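Local coordinates for virulent strain associated lipoprotein (Borreliella spielmanii A14S, PDB 6FZZ), which is a pFam54-family outer surface lipoprotein of a Lyme disease agent and probably binds glutathione, like its Borrelia burgdorferi counterpart BBE31, at residues K195-Q198 with E199-E202. Sequence-based numbering, arbitrary orientation.
Sequences KEKQ and EESE
Lys195 and Glu199, one helical turn apart, form a salt bridge in which NZ of Lys195 stands 3.1 Å from OE2 of Glu199 and meets the anti lone pair of that oxygen. The lysine side chain bends at chi2 and again at chi4, and this double turn brings its ammonium to Gln198 OE1 and Glu199 OE2. A second salt bridge has the shorter i to i+3 spacing: NZ of Lys197 lies 3.0 Å from OE1 of Glu200, reached on the syn side but 28° out of the carboxylate plane. Here the lysine and glutamate side chains run alongside each other in the same direction.

Neutral acceptors and water extend this network: OE1 of Gln198 accepts from NZ of Lys195 at 2.6 Å, in the amide plane, so that one ammonium joins an amide oxygen and a carboxylate. The Gln198 amide and the Glu199 carboxylate are almost perpendicular, 86° apart. At its other end the amide donates from NE2 to a water, which in turn donates to OE1 of Glu202; that carboxylate also pairs with Lys205.

All this lies on helix 180-209, a predicted coiled coil in the C-terminal, mainly helical part of the lipoprotein, within its Bbcrasp-1 (pFam54) family region. The backbone keeps the i to i+4 pattern of an alpha-helix: Glu199 N reaches Lys195 O at 2.9 Å, and Glu200 N to Glu196 O and Ser201 N to Lys197 O follow suit. Ser201 adds a side-chain bond. With chi1 at 71°, its OG turns back to Gln198 O, 2.6 Å away, and this carbonyl also accepts from Glu202 N at 3.1 Å. The buried hydroxyl is bonded to Asn118 ND2 of helix 105-126 as well, while the Ser201 side chain touches Leu151 and Thr154 of helix 138-170.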
loop_
_atom_site.group_PDB
_atom_site.type_symbol
_atom_site.label_atom_id
_atom_site.label_comp_id
_atom_site.label_asym_id
_atom_site.label_seq_id
_atom_site.Cartn_x
_atom_site.Cartn_y
_atom_site.Cartn_z
ATOM N N LYS A 195 10.523 -2.413 3.540
ATOM C CA LYS A 195 10.714 -1.747 4.806
ATOM C C LYS A 195 11.412 -0.391 4.567
ATOM O O LYS A 195 11.047 0.595 5.202
ATOM C CB LYS A 195 11.545 -2.618 5.747
ATOM C CG LYS A 195 11.705 -2.054 7.139
ATOM C CD LYS A 195 10.393 -2.154 7.907
ATOM C CE LYS A 195 10.483 -1.617 9.308
ATOM N NZ LYS A 195 10.248 -0.160 9.407
ATOM N N GLU A 196 12.309 -0.333 3.596
ATOM C CA GLU A 196 12.938 0.926 3.262
ATOM C C GLU A 196 11.945 1.918 2.682
ATOM O O GLU A 196 11.991 3.099 3.013
ATOM C CB GLU A 196 14.097 0.748 2.288
ATOM C CG GLU A 196 15.268 0.038 2.973
ATOM C CD GLU A 196 16.552 0.082 2.184
ATOM O OE1 GLU A 196 16.536 0.390 0.958
ATOM O OE2 GLU A 196 17.589 -0.172 2.823
ATOM N N LYS A 197 11.099 1.438 1.783
ATOM C CA LYS A 197 10.119 2.293 1.135
ATOM C C LYS A 197 9.084 2.708 2.169
ATOM O O LYS A 197 8.572 3.814 2.123
ATOM C CB LYS A 197 9.463 1.552 -0.026
ATOM C CG LYS A 197 10.381 1.308 -1.219
ATOM C CD LYS A 197 10.710 2.593 -1.944
ATOM C CE LYS A 197 12.081 2.529 -2.600
ATOM N NZ LYS A 197 12.510 3.931 -2.839
ATOM N N GLN A 198 8.804 1.843 3.130
ATOM C CA GLN A 198 7.863 2.155 4.168
ATOM C C GLN A 198 8.386 3.285 5.059
ATOM O O GLN A 198 7.659 4.223 5.401
ATOM C CB GLN A 198 7.559 0.959 5.050
ATOM C CG GLN A 198 6.692 1.332 6.256
ATOM C CD GLN A 198 7.473 1.435 7.548
ATOM O OE1 GLN A 198 8.311 0.582 7.827
ATOM N NE2 GLN A 198 7.257 2.500 8.304
ATOM N N GLU A 199 9.648 3.164 5.478
ATOM C CA GLU A 199 10.297 4.251 6.193
ATOM C C GLU A 199 10.349 5.583 5.442
ATOM O O GLU A 199 10.172 6.659 6.042
ATOM C CB GLU A 199 11.687 3.814 6.636
ATOM C CG GLU A 199 11.591 2.774 7.738
ATOM C CD GLU A 199 12.940 2.187 8.171
ATOM O OE1 GLU A 199 13.976 2.692 7.773
ATOM O OE2 GLU A 199 12.933 1.213 8.907
ATOM N N GLU A 200 10.651 5.491 4.174
ATOM C CA GLU A 200 10.596 6.628 3.280
ATOM C C GLU A 200 9.189 7.287 3.243
ATOM O O GLU A 200 9.071 8.511 3.349
ATOM C CB GLU A 200 11.066 6.168 1.925
ATOM C CG GLU A 200 11.170 7.250 0.884
ATOM C CD GLU A 200 11.764 6.733 -0.428
ATOM O OE1 GLU A 200 12.479 5.678 -0.427
ATOM O OE2 GLU A 200 11.518 7.447 -1.425
ATOM N N SER A 201 8.131 6.480 3.205
ATOM C CA SER A 201 6.771 6.993 3.201
ATOM C C SER A 201 6.400 7.720 4.467
ATOM O O SER A 201 5.694 8.732 4.438
ATOM C CB SER A 201 5.778 5.848 2.868
ATOM O OG SER A 201 5.679 4.939 3.945
ATOM N N GLU A 202 6.905 7.230 5.612
ATOM C CA GLU A 202 6.723 7.886 6.902
ATOM C C GLU A 202 7.256 9.321 6.911
ATOM O O GLU A 202 6.574 10.222 7.359
ATOM C CB GLU A 202 7.393 7.056 8.022
ATOM C CG GLU A 202 7.369 7.672 9.377
ATOM C CD GLU A 202 5.974 7.859 9.928
ATOM O OE1 GLU A 202 5.114 7.004 9.714
ATOM O OE2 GLU A 202 5.721 8.907 10.550
HETATM O O HOH W 1 5.121 4.621 9.007
#